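Local coordinates for early 35 kDa protein (Autographa californica nucleopolyhedrovirus, PDB 1P35) that inhibits caspases of the infected insect host, so blocking the apoptotic response to the virus, and suppresses the host's antiviral RNA interference, at residues Val2-Glu7 against Pro41-Phe46; Ile8-Thr13 against Tyr29-Met34; Glu98-Ser103 against Cys152-Gly157; Cys136-Val141 against His183-Thr188. One frame throughout, in Å; residues are numbered along the deposited sequence.

Overall arrangement
The four contacts cluster in space, their centres 10 to 20 Å apart. Contact 1 and contact 3 share a sheet: strand 42-48 carries the N-terminal strand 2-4 along one edge and strand 148-154 along the other, and Met44 O meets Cys152 N at 2.7 Å; their centres are 11 Å apart. Contact 2, nested along the chain within the loop that contact 1 closes, packs against contact 1 through Met44, Val42 and Ile3, and reaches contact 3 where Asn31 OD1 meets Tyr100 OH at 2.7 Å. Contact 4 covers the outer side of strand 2-4, with Ile3 N 2.9 Å from Glu184 OE1. Contacts 3 and 4 do not touch.

Contact 1: residues Val2-Glu7 against Pro41-Phe46; sequences VIFPVE and PVLMMF
Two pairs of backbone hydrogen bonds tie Val2 to Met45 and Phe4 to Leu43. Val2 N donates to Met45 O (3.1 Å) and Met45 N returns to Val2 O; two residues on, Leu43 N reaches Phe4 O at 2.9 Å while Phe4 N donates to Leu43 O. Water 1 bridges the two pairs, donating to both Val2 O and Leu43 O, which gives each of these carbonyls a second donor.

The pattern is that of antiparallel strands, with axes 4.8 Å apart and running at 161°: Val2-Met45 and Phe4-Leu43 are hydrogen-bonded pairs, and Ile3-Met44 between them is a non-hydrogen-bonded pair. The N-terminal strand thus extends the sheet beyond strand 42-48, and Ile3 N, facing outward, is taken by Glu184 OE1.

Apolar contacts divide between the two faces. On the face of Ile3 and Met44, Ile3 uses both branches: CG2, set anti to the backbone N, lies 3.9 Å from Val42 CG1, while CG1 meets Met44 CG at 4.1 Å. Beyond CG the Met44 chain turns off toward Tyr29 and Asn31. On the other face Leu43 CD1 approaches the Phe4 ring obliquely, 4.2 Å from CD2, and Tyr123 makes an edge-to-face contact with the same ring. Beyond a cis peptide bond, Pro5 CD rests 3.9 Å from Pro41 O.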
loop_
_atom_site.group_PDB
_atom_site.type_symbol
_atom_site.label_atom_id
_atom_site.label_comp_id
_atom_site.label_asym_id
_atom_site.label_seq_id
_atom_site.Cartn_x
_atom_site.Cartn_y
_atom_site.Cartn_z
ATOM N N VAL A 2 14.383 18.836 -15.418
ATOM C CA VAL A 2 14.676 19.476 -16.729
ATOM C C VAL A 2 14.924 18.225 -17.542
ATOM O O VAL A 2 15.989 17.591 -17.461
ATOM C CB VAL A 2 15.958 20.336 -16.649
ATOM C CG1 VAL A 2 16.248 20.998 -17.959
ATOM C CG2 VAL A 2 15.801 21.342 -15.532
ATOM N N ILE A 3 13.904 17.825 -18.263
ATOM C CA ILE A 3 13.982 16.587 -19.035
ATOM C C ILE A 3 14.319 16.725 -20.504
ATOM O O ILE A 3 13.866 17.646 -21.175
ATOM C CB ILE A 3 12.666 15.824 -18.856
ATOM C CG1 ILE A 3 12.490 15.523 -17.355
ATOM C CG2 ILE A 3 12.646 14.553 -19.687
ATOM C CD1 ILE A 3 11.246 14.690 -17.018
ATOM N N PHE A 4 15.129 15.794 -20.995
ATOM C CA PHE A 4 15.551 15.766 -22.400
ATOM C C PHE A 4 15.497 14.311 -22.814
ATOM O O PHE A 4 15.789 13.434 -22.012
ATOM C CB PHE A 4 17.012 16.234 -22.557
ATOM C CG PHE A 4 17.530 16.134 -23.969
ATOM C CD1 PHE A 4 17.293 17.157 -24.877
ATOM C CD2 PHE A 4 18.115 14.946 -24.430
ATOM C CE1 PHE A 4 17.613 16.994 -26.240
ATOM C CE2 PHE A 4 18.443 14.758 -25.787
ATOM C CZ PHE A 4 18.183 15.791 -26.696
ATOM N N PRO A 5 15.041 14.006 -24.031
ATOM C CA PRO A 5 14.480 14.760 -25.151
ATOM C C PRO A 5 13.315 15.581 -24.614
ATOM O O PRO A 5 12.702 15.186 -23.633
ATOM C CB PRO A 5 13.980 13.655 -26.065
ATOM C CG PRO A 5 15.045 12.592 -25.877
ATOM C CD PRO A 5 15.122 12.573 -24.365
ATOM N N VAL A 6 12.974 16.686 -25.269
ATOM C CA VAL A 6 11.891 17.519 -24.761
ATOM C C VAL A 6 10.456 17.029 -24.991
ATOM O O VAL A 6 9.509 17.558 -24.409
ATOM C CB VAL A 6 12.031 18.962 -25.280
ATOM C CG1 VAL A 6 13.294 19.606 -24.686
ATOM C CG2 VAL A 6 12.096 18.953 -26.811
ATOM N N GLU A 7 10.280 16.028 -25.837
ATOM C CA GLU A 7 8.936 15.501 -26.061
ATOM C C GLU A 7 8.419 14.950 -24.714
ATOM O O GLU A 7 7.484 15.480 -24.125
ATOM C CB GLU A 7 8.994 14.368 -27.107
ATOM C CG GLU A 7 9.973 13.240 -26.718
ATOM C CD GLU A 7 10.114 12.134 -27.747
ATOM O OE1 GLU A 7 9.084 11.516 -28.096
ATOM O OE2 GLU A 7 11.261 11.881 -28.189
ATOM N N PRO A 41 18.378 6.992 -24.194
ATOM C CA PRO A 41 17.976 7.300 -22.821
ATOM C C PRO A 41 17.336 8.684 -22.589
ATOM O O PRO A 41 17.428 9.623 -23.418
ATOM C CB PRO A 41 19.280 7.146 -22.043
ATOM C CG PRO A 41 20.187 6.277 -23.029
ATOM C CD PRO A 41 19.848 6.940 -24.302
ATOM N N VAL A 42 16.656 8.766 -21.451
ATOM C CA VAL A 42 16.033 9.988 -20.985
ATOM C C VAL A 42 17.133 10.569 -20.076
ATOM O O VAL A 42 17.695 9.853 -19.236
ATOM C CB VAL A 42 14.774 9.674 -20.108
ATOM C CG1 VAL A 42 14.239 10.952 -19.478
ATOM C CG2 VAL A 42 13.704 8.983 -20.939
ATOM N N LEU A 43 17.469 11.834 -20.281
ATOM C CA LEU A 43 18.451 12.518 -19.443
ATOM C C LEU A 43 17.648 13.540 -18.609
ATOM O O LEU A 43 17.120 14.516 -19.150
ATOM C CB LEU A 43 19.478 13.268 -20.301
ATOM C CG LEU A 43 20.016 12.478 -21.503
ATOM C CD1 LEU A 43 21.195 13.182 -22.160
ATOM C CD2 LEU A 43 20.427 11.087 -21.024
ATOM N N MET A 44 17.488 13.271 -17.320
ATOM C CA MET A 44 16.786 14.204 -16.460
ATOM C C MET A 44 17.844 14.911 -15.613
ATOM O O MET A 44 18.682 14.268 -15.008
ATOM C CB MET A 44 15.793 13.480 -15.558
ATOM C CG MET A 44 15.167 14.411 -14.515
ATOM S SD MET A 44 13.793 13.743 -13.533
ATOM C CE MET A 44 14.585 12.445 -12.531
ATOM N N MET A 45 17.829 16.224 -15.579
ATOM C CA MET A 45 18.851 16.913 -14.805
ATOM C C MET A 45 18.259 17.955 -13.946
ATOM O O MET A 45 17.193 18.473 -14.254
ATOM C CB MET A 45 19.865 17.551 -15.738
ATOM C CG MET A 45 20.366 16.605 -16.863
ATOM S SD MET A 45 21.889 17.303 -17.492
ATOM C CE MET A 45 21.925 16.499 -19.158
ATOM N N PHE A 46 18.911 18.274 -12.839
ATOM C CA PHE A 46 18.333 19.325 -12.025
ATOM C C PHE A 46 19.350 19.802 -11.015
ATOM O O PHE A 46 20.339 19.107 -10.683
ATOM C CB PHE A 46 17.023 18.821 -11.359
ATOM C CG PHE A 46 17.195 17.566 -10.486
ATOM C CD1 PHE A 46 17.722 17.660 -9.186
ATOM C CD2 PHE A 46 16.805 16.296 -10.963
ATOM C CE1 PHE A 46 17.856 16.531 -8.362
ATOM C CE2 PHE A 46 16.935 15.144 -10.154
ATOM C CZ PHE A 46 17.463 15.265 -8.839
HETATM O O HOH W 1 18.270 17.151 -19.094
#

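Contact 2: residues Ile8-Thr13 against Tyr29-Met34; sequences IDVSQT and YINKIM
Asp9 O receives Met34 N at 2.8 Å in an almost straight bond (176° at the hydrogen) just beyond the open end of the beta hairpin formed by strands 10-21 and 24-33. Ser11 and Lys32 form the hydrogen-bonded antiparallel pair: Ser11 N donates to Lys32 O and Lys32 N to Ser11 O (3.1 Å). Between these bonds, in the non-hydrogen-bonded pair Val10-Ile33, Val10 CA-H points at Lys32 O.

The regular ladder then breaks. Gln12 has positive phi and psi (49° and 58°), and its N turns to Asp194 OD2. Its side-chain NE2 donates to Ser11 OG, which lies in the amide plane, while the same NE2 passes 3.5 Å from Lys32 CD.

On the side of Thr13, Asn31 and Tyr29, water 2 joins three side chains: it accepts from Asn31 ND2 and is hydrogen-bonded to Thr13 OG1 and Tyr29 OH. Asn31 OD1 is satisfied by Tyr100 OH, so both ends of this buried amide are engaged, which should fix its rotation. Thr13 CG2, anti to the backbone N, leans obliquely on the phenol, 3.5 Å from Tyr29 OH, and Thr13 OG1 stands 3.5 Å from Asn31 CB.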
loop_
_atom_site.group_PDB
_atom_site.type_symbol
_atom_site.label_atom_id
_atom_site.label_comp_id
_atom_site.label_asym_id
_atom_site.label_seq_id
_atom_site.Cartn_x
_atom_site.Cartn_y
_atom_site.Cartn_z
ATOM N N ILE A 8 9.093 13.897 -24.251
ATOM C CA ILE A 8 8.823 13.164 -23.025
ATOM C C ILE A 8 7.701 13.645 -22.131
ATOM O O ILE A 8 7.735 14.764 -21.656
ATOM C CB ILE A 8 10.086 13.058 -22.150
ATOM C CG1 ILE A 8 11.216 12.409 -22.942
ATOM C CG2 ILE A 8 9.774 12.206 -20.915
ATOM C CD1 ILE A 8 10.886 11.001 -23.365
ATOM N N ASP A 9 6.745 12.751 -21.870
ATOM C CA ASP A 9 5.602 13.031 -21.026
ATOM C C ASP A 9 5.780 12.354 -19.660
ATOM O O ASP A 9 5.988 11.155 -19.570
ATOM C CB ASP A 9 4.327 12.529 -21.708
ATOM C CG ASP A 9 3.143 13.429 -21.443
ATOM O OD1 ASP A 9 2.624 13.421 -20.301
ATOM O OD2 ASP A 9 2.755 14.174 -22.376
ATOM N N VAL A 10 5.695 13.152 -18.609
ATOM C CA VAL A 10 5.855 12.727 -17.237
ATOM C C VAL A 10 4.710 13.194 -16.380
ATOM O O VAL A 10 4.001 14.099 -16.763
ATOM C CB VAL A 10 7.192 13.334 -16.612
ATOM C CG1 VAL A 10 7.194 14.878 -16.681
ATOM C CG2 VAL A 10 7.321 12.927 -15.164
ATOM N N SER A 11 4.549 12.555 -15.215
ATOM C CA SER A 11 3.558 12.952 -14.199
ATOM C C SER A 11 3.897 12.324 -12.859
ATOM O O SER A 11 4.875 11.580 -12.728
ATOM C CB SER A 11 2.111 12.555 -14.583
ATOM O OG SER A 11 1.867 11.155 -14.529
ATOM N N GLN A 12 3.116 12.663 -11.845
ATOM C CA GLN A 12 3.283 12.066 -10.536
ATOM C C GLN A 12 4.719 12.037 -9.966
ATOM O O GLN A 12 5.241 10.966 -9.597
ATOM C CB GLN A 12 2.741 10.630 -10.565
ATOM C CG GLN A 12 1.310 10.458 -11.086
ATOM C CD GLN A 12 1.009 8.986 -11.386
ATOM O OE1 GLN A 12 0.760 8.172 -10.478
ATOM N NE2 GLN A 12 1.096 8.629 -12.671
ATOM N N THR A 13 5.323 13.215 -9.842
ATOM C CA THR A 13 6.648 13.345 -9.293
ATOM C C THR A 13 6.526 13.462 -7.764
ATOM O O THR A 13 5.719 14.232 -7.239
ATOM C CB THR A 13 7.377 14.582 -9.923
ATOM O OG1 THR A 13 7.491 14.387 -11.346
ATOM C CG2 THR A 13 8.773 14.743 -9.364
ATOM N N TYR A 29 13.865 11.090 -5.299
ATOM C CA TYR A 29 13.182 11.730 -6.394
ATOM C C TYR A 29 12.594 10.566 -7.188
ATOM O O TYR A 29 13.340 9.675 -7.631
ATOM C CB TYR A 29 14.213 12.545 -7.239
ATOM C CG TYR A 29 13.565 13.450 -8.302
ATOM C CD1 TYR A 29 13.030 12.889 -9.439
ATOM C CD2 TYR A 29 13.430 14.846 -8.122
ATOM C CE1 TYR A 29 12.370 13.637 -10.387
ATOM C CE2 TYR A 29 12.743 15.650 -9.094
ATOM C CZ TYR A 29 12.214 14.996 -10.241
ATOM O OH TYR A 29 11.531 15.643 -11.265
ATOM N N ILE A 30 11.266 10.603 -7.348
ATOM C CA ILE A 30 10.495 9.562 -8.021
ATOM C C ILE A 30 9.529 10.209 -9.019
ATOM O O ILE A 30 8.866 11.254 -8.717
ATOM C CB ILE A 30 9.577 8.793 -6.990
ATOM C CG1 ILE A 30 10.396 8.023 -5.992
ATOM C CG2 ILE A 30 8.640 7.807 -7.679
ATOM C CD1 ILE A 30 9.886 8.329 -4.535
ATOM N N ASN A 31 9.451 9.622 -10.214
ATOM C CA ASN A 31 8.460 10.138 -11.177
ATOM C C ASN A 31 7.968 9.018 -12.074
ATOM O O ASN A 31 8.413 7.877 -11.943
ATOM C CB ASN A 31 8.995 11.317 -12.027
ATOM C CG ASN A 31 10.115 10.933 -12.998
ATOM O OD1 ASN A 31 10.433 9.752 -13.210
ATOM N ND2 ASN A 31 10.743 11.958 -13.578
ATOM N N LYS A 32 7.033 9.334 -12.960
ATOM C CA LYS A 32 6.516 8.329 -13.874
ATOM C C LYS A 32 6.472 8.777 -15.310
ATOM O O LYS A 32 5.672 9.649 -15.682
ATOM C CB LYS A 32 5.142 7.857 -13.406
ATOM C CG LYS A 32 4.580 6.670 -14.180
ATOM C CD LYS A 32 3.316 6.122 -13.520
ATOM C CE LYS A 32 3.609 5.726 -12.072
ATOM N NZ LYS A 32 2.455 5.118 -11.387
ATOM N N ILE A 33 7.321 8.176 -16.130
ATOM C CA ILE A 33 7.402 8.527 -17.569
ATOM C C ILE A 33 6.520 7.665 -18.477
ATOM O O ILE A 33 6.513 6.450 -18.389
ATOM C CB ILE A 33 8.894 8.485 -18.039
ATOM C CG1 ILE A 33 9.656 9.581 -17.282
ATOM C CG2 ILE A 33 9.008 8.680 -19.585
ATOM C CD1 ILE A 33 11.151 9.633 -17.511
ATOM N N MET A 34 5.782 8.328 -19.356
ATOM C CA MET A 34 4.823 7.700 -20.268
ATOM C C MET A 34 5.216 7.169 -21.658
ATOM O O MET A 34 4.436 6.418 -22.251
ATOM C CB MET A 34 3.651 8.655 -20.467
ATOM C CG MET A 34 2.637 8.659 -19.345
ATOM S SD MET A 34 1.844 7.049 -19.194
ATOM C CE MET A 34 1.224 6.733 -20.961
HETATM O O HOH W 2 9.628 14.571 -12.874
#

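Contact 3: residues Glu98-Ser103 against Cys152-Gly157; sequences EHYSVS and CVLKPG
Antiparallel pairing of strand 98-106 with the end of strand 148-154 makes this contact, at a point where the first strand is interrupted around Tyr100. The axes of 101-103 and 152-154 approach to 4.7 Å at 158°. Ser101 and Val153 are the hydrogen-bonded pair: Ser101 N donates to Val153 O at 2.8 Å, in the carbonyl plane on a lone pair, and Val153 N donates to Ser101 O at 2.7 Å. Each carbonyl also has a CA-H contact, Tyr100 CA to Val153 O and Cys152 CA to Ser101 O. Where direct pairing stops, water 3 takes over, donating to His99 O, accepting from Lys155 N, and reaching Val153 O through a weak bond.

The aromatic ring of Tyr100 supplies most of the side-chain packing. Its CG is anti to the carbonyl carbon (chi1 -71°), which lays the ring alongside the opposite strand: Tyr100 CD2 lies 3.8 Å from Cys152 CB, and Tyr100 CE2 lies 3.8 Å from Leu154 CB. Leu154 CD1 covers one face of the ring, while Cys152 CB approaches obliquely. On the opposite face of the strand pair, Ser101 CB meets Val153 CB at 4.0 Å.

Carbon contacts on the CD2/CE2 side and a hydrogen bond from the hydroxyl to Asn31 probably restrict movement of the buried Tyr100 ring.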
loop_
_atom_site.group_PDB
_atom_site.type_symbol
_atom_site.label_atom_id
_atom_site.label_comp_id
_atom_site.label_asym_id
_atom_site.label_seq_id
_atom_site.Cartn_x
_atom_site.Cartn_y
_atom_site.Cartn_z
ATOM N N GLU A 98 12.066 1.272 -11.624
ATOM C CA GLU A 98 13.260 1.367 -12.467
ATOM C C GLU A 98 14.160 2.411 -11.775
ATOM O O GLU A 98 13.663 3.291 -11.084
ATOM C CB GLU A 98 12.926 1.830 -13.881
ATOM C CG GLU A 98 12.164 0.862 -14.749
ATOM C CD GLU A 98 13.019 -0.269 -15.234
ATOM O OE1 GLU A 98 13.481 -1.069 -14.394
ATOM O OE2 GLU A 98 13.240 -0.355 -16.458
ATOM N N HIS A 99 15.476 2.307 -11.950
ATOM C CA HIS A 99 16.371 3.257 -11.326
ATOM C C HIS A 99 17.166 4.090 -12.306
ATOM O O HIS A 99 17.748 3.564 -13.260
ATOM C CB HIS A 99 17.324 2.533 -10.382
ATOM C CG HIS A 99 16.622 1.816 -9.274
ATOM N ND1 HIS A 99 15.916 0.646 -9.473
ATOM C CD2 HIS A 99 16.482 2.120 -7.964
ATOM C CE1 HIS A 99 15.379 0.259 -8.331
ATOM N NE2 HIS A 99 15.708 1.135 -7.399
ATOM N N TYR A 100 17.144 5.404 -12.107
ATOM C CA TYR A 100 17.930 6.234 -12.968
ATOM C C TYR A 100 19.397 6.016 -12.557
ATOM O O TYR A 100 19.693 5.731 -11.393
ATOM C CB TYR A 100 17.640 7.719 -12.783
ATOM C CG TYR A 100 16.292 8.235 -13.293
ATOM C CD1 TYR A 100 15.143 8.190 -12.502
ATOM C CD2 TYR A 100 16.212 8.854 -14.516
ATOM C CE1 TYR A 100 13.953 8.772 -12.933
ATOM C CE2 TYR A 100 15.032 9.440 -14.957
ATOM C CZ TYR A 100 13.909 9.404 -14.171
ATOM O OH TYR A 100 12.755 10.013 -14.630
ATOM N N SER A 101 20.286 6.159 -13.534
ATOM C CA SER A 101 21.722 6.083 -13.329
ATOM C C SER A 101 22.125 7.570 -12.983
ATOM O O SER A 101 21.889 8.487 -13.762
ATOM C CB SER A 101 22.386 5.587 -14.638
ATOM O OG SER A 101 23.766 5.388 -14.460
ATOM N N VAL A 102 22.720 7.774 -11.812
ATOM C CA VAL A 102 23.112 9.094 -11.322
ATOM C C VAL A 102 24.609 9.453 -11.353
ATOM O O VAL A 102 25.487 8.650 -10.924
ATOM C CB VAL A 102 22.619 9.265 -9.832
ATOM C CG1 VAL A 102 23.016 10.578 -9.272
ATOM C CG2 VAL A 102 21.074 9.079 -9.781
ATOM N N SER A 103 24.876 10.655 -11.860
ATOM C CA SER A 103 26.223 11.241 -11.876
ATOM C C SER A 103 26.062 12.739 -11.479
ATOM O O SER A 103 24.933 13.241 -11.390
ATOM C CB SER A 103 26.929 11.081 -13.256
ATOM O OG SER A 103 26.320 11.832 -14.292
ATOM N N CYS A 152 20.594 12.445 -14.346
ATOM C CA CYS A 152 19.922 11.164 -14.172
ATOM C C CYS A 152 19.614 10.480 -15.499
ATOM O O CYS A 152 18.926 11.056 -16.328
ATOM C CB CYS A 152 18.680 11.443 -13.356
ATOM S SG CYS A 152 19.144 12.509 -11.856
ATOM N N VAL A 153 20.132 9.268 -15.711
ATOM C CA VAL A 153 19.923 8.596 -16.999
ATOM C C VAL A 153 18.963 7.435 -16.870
ATOM O O VAL A 153 19.057 6.651 -15.948
ATOM C CB VAL A 153 21.237 8.045 -17.641
ATOM C CG1 VAL A 153 20.909 7.453 -19.019
ATOM C CG2 VAL A 153 22.297 9.159 -17.791
ATOM N N LEU A 154 18.002 7.360 -17.782
ATOM C CA LEU A 154 17.046 6.285 -17.739
ATOM C C LEU A 154 17.210 5.468 -19.002
ATOM O O LEU A 154 16.932 5.964 -20.088
ATOM C CB LEU A 154 15.623 6.844 -17.657
ATOM C CG LEU A 154 14.522 5.798 -17.445
ATOM C CD1 LEU A 154 14.799 5.093 -16.134
ATOM C CD2 LEU A 154 13.113 6.473 -17.388
ATOM N N LYS A 155 17.689 4.230 -18.855
ATOM C CA LYS A 155 17.857 3.334 -19.993
ATOM C C LYS A 155 16.488 3.220 -20.649
ATOM O O LYS A 155 15.490 3.152 -19.954
ATOM C CB LYS A 155 18.348 1.954 -19.521
ATOM C CG LYS A 155 19.770 1.943 -18.911
ATOM C CD LYS A 155 20.296 0.517 -18.568
ATOM C CE LYS A 155 21.758 0.541 -18.065
ATOM N NZ LYS A 155 22.331 -0.822 -17.795
ATOM N N PRO A 156 16.427 3.190 -21.991
ATOM C CA PRO A 156 15.249 3.094 -22.872
ATOM C C PRO A 156 14.273 1.911 -22.853
ATOM O O PRO A 156 13.102 2.062 -23.267
ATOM C CB PRO A 156 15.857 3.268 -24.261
ATOM C CG PRO A 156 17.176 2.611 -24.094
ATOM C CD PRO A 156 17.633 3.301 -22.826
ATOM N N GLY A 157 14.721 0.739 -22.418
ATOM C CA GLY A 157 13.791 -0.374 -22.413
ATOM C C GLY A 157 12.778 -0.432 -21.274
ATOM O O GLY A 157 11.949 -1.330 -21.274
HETATM O O HOH W 3 18.416 3.299 -15.928
#

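Contact 4: residues Cys136-Val141 against His183-Thr188; sequences CLPKLV and HEINDT
Two successive bends in Lys139, chi2 -51° and chi3 -66°, curl its aliphatic chain against Ile185, whose CG1 is anti to the carbonyl carbon (chi1 -54°) and turned to meet it. This joins a short helical turn, about 137-140, to the loop that runs between strands 176-179 and 191-199. The turn is held by i to i+3 bonds, Lys139 N to Cys136 O and Leu140 N to Leu137 O.

The lysine and isoleucine side chains cross at about a right angle, Lys139 CD lying 3.5 Å from Ile185 CG1. Pro138 flanks the same isoleucine, its CB 3.8 Å from Ile185 CD1, also at roughly a right angle. Lys139 CG passes close over the backbone, 3.3 Å from His183 O, while its NZ continues to the carbonyl oxygen of Asn289, which satisfies it.

The Glu184 side chain links the loop to the N-terminal strand, its OE1 being the partner of Ile3 N, and Val2 of that strand touches Cys136, Lys139 and Glu184 alike. Behind the carboxylate, Cys136 SG rests 4.0 Å from Glu184 CB.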
loop_
_atom_site.group_PDB
_atom_site.type_symbol
_atom_site.label_atom_id
_atom_site.label_comp_id
_atom_site.label_asym_id
_atom_site.label_seq_id
_atom_site.Cartn_x
_atom_site.Cartn_y
_atom_site.Cartn_z
ATOM N N CYS A 136 16.923 23.144 -21.992
ATOM C CA CYS A 136 17.395 22.549 -20.761
ATOM C C CYS A 136 18.548 23.298 -20.084
ATOM O O CYS A 136 18.445 23.657 -18.911
ATOM C CB CYS A 136 17.845 21.112 -21.036
ATOM S SG CYS A 136 16.582 20.037 -21.839
ATOM N N LEU A 137 19.641 23.548 -20.817
ATOM C CA LEU A 137 20.803 24.183 -20.212
ATOM C C LEU A 137 20.473 25.357 -19.318
ATOM O O LEU A 137 20.919 25.392 -18.161
ATOM C CB LEU A 137 21.798 24.632 -21.268
ATOM C CG LEU A 137 23.111 25.058 -20.613
ATOM C CD1 LEU A 137 23.897 23.771 -20.242
ATOM C CD2 LEU A 137 23.927 25.933 -21.559
ATOM N N PRO A 138 19.622 26.301 -19.808
ATOM C CA PRO A 138 19.218 27.512 -19.054
ATOM C C PRO A 138 18.553 27.237 -17.670
ATOM O O PRO A 138 18.593 28.079 -16.769
ATOM C CB PRO A 138 18.240 28.235 -20.017
ATOM C CG PRO A 138 18.710 27.790 -21.418
ATOM C CD PRO A 138 18.910 26.243 -21.094
ATOM N N LYS A 139 17.950 26.066 -17.492
ATOM C CA LYS A 139 17.302 25.782 -16.220
ATOM C C LYS A 139 18.289 25.099 -15.280
ATOM O O LYS A 139 17.951 24.793 -14.143
ATOM C CB LYS A 139 16.050 24.900 -16.450
ATOM C CG LYS A 139 15.000 25.502 -17.481
ATOM C CD LYS A 139 14.658 26.963 -17.099
ATOM C CE LYS A 139 13.926 27.027 -15.763
ATOM N NZ LYS A 139 13.784 28.390 -15.164
ATOM N N LEU A 140 19.519 24.900 -15.769
ATOM C CA LEU A 140 20.578 24.211 -15.024
ATOM C C LEU A 140 21.784 25.063 -14.643
ATOM O O LEU A 140 22.502 24.715 -13.718
ATOM C CB LEU A 140 21.042 22.993 -15.830
ATOM C CG LEU A 140 19.947 21.932 -16.022
ATOM C CD1 LEU A 140 20.473 20.850 -16.897
ATOM C CD2 LEU A 140 19.477 21.314 -14.626
ATOM N N VAL A 141 22.006 26.162 -15.368
ATOM C CA VAL A 141 23.129 27.071 -15.097
ATOM C C VAL A 141 22.779 28.540 -15.262
ATOM O O VAL A 141 21.972 28.886 -16.115
ATOM C CB VAL A 141 24.325 26.870 -16.055
ATOM C CG1 VAL A 141 24.818 25.395 -16.022
ATOM C CG2 VAL A 141 23.937 27.335 -17.473
ATOM N N HIS A 183 11.063 22.784 -14.666
ATOM C CA HIS A 183 10.995 21.904 -15.833
ATOM C C HIS A 183 11.890 22.490 -16.919
ATOM O O HIS A 183 12.379 23.649 -16.793
ATOM C CB HIS A 183 9.567 21.865 -16.408
ATOM C CG HIS A 183 8.490 21.650 -15.382
ATOM N ND1 HIS A 183 8.003 20.406 -15.058
ATOM C CD2 HIS A 183 7.811 22.530 -14.611
ATOM C CE1 HIS A 183 7.067 20.525 -14.135
ATOM N NE2 HIS A 183 6.931 21.806 -13.845
ATOM N N GLU A 184 12.131 21.696 -17.969
ATOM C CA GLU A 184 12.864 22.234 -19.086
ATOM C C GLU A 184 11.903 23.318 -19.684
ATOM O O GLU A 184 10.679 23.226 -19.556
ATOM C CB GLU A 184 13.093 21.171 -20.130
ATOM C CG GLU A 184 11.832 20.626 -20.701
ATOM C CD GLU A 184 11.203 19.516 -19.863
ATOM O OE1 GLU A 184 11.483 19.393 -18.659
ATOM O OE2 GLU A 184 10.394 18.769 -20.422
ATOM N N ILE A 185 12.449 24.328 -20.341
ATOM C CA ILE A 185 11.614 25.387 -20.956
ATOM C C ILE A 185 10.774 24.829 -22.112
ATOM O O ILE A 185 11.184 23.832 -22.718
ATOM C CB ILE A 185 12.528 26.491 -21.516
ATOM C CG1 ILE A 185 13.459 26.985 -20.403
ATOM C CG2 ILE A 185 11.702 27.656 -22.089
ATOM C CD1 ILE A 185 14.554 27.935 -20.899
ATOM N N ASN A 186 9.592 25.409 -22.390
ATOM C CA ASN A 186 8.761 24.999 -23.565
ATOM C C ASN A 186 8.340 26.288 -24.319
ATOM O O ASN A 186 8.449 27.402 -23.791
ATOM C CB ASN A 186 7.488 24.195 -23.219
ATOM C CG ASN A 186 6.478 25.013 -22.400
ATOM O OD1 ASN A 186 6.113 26.153 -22.759
ATOM N ND2 ASN A 186 6.020 24.430 -21.299
ATOM N N ASP A 187 7.845 26.144 -25.540
ATOM C CA ASP A 187 7.530 27.327 -26.347
ATOM C C ASP A 187 6.372 28.184 -25.900
ATOM O O ASP A 187 6.396 29.394 -26.067
ATOM C CB ASP A 187 7.312 26.921 -27.806
ATOM C CG ASP A 187 8.524 26.246 -28.403
ATOM O OD1 ASP A 187 9.609 26.883 -28.431
ATOM O OD2 ASP A 187 8.386 25.081 -28.829
ATOM N N THR A 188 5.361 27.557 -25.333
ATOM C CA THR A 188 4.200 28.278 -24.881
ATOM C C THR A 188 4.468 29.204 -23.667
ATOM O O THR A 188 3.862 30.253 -23.547
ATOM C CB THR A 188 3.091 27.277 -24.518
ATOM O OG1 THR A 188 3.376 26.690 -23.240
ATOM C CG2 THR A 188 3.041 26.160 -25.538
#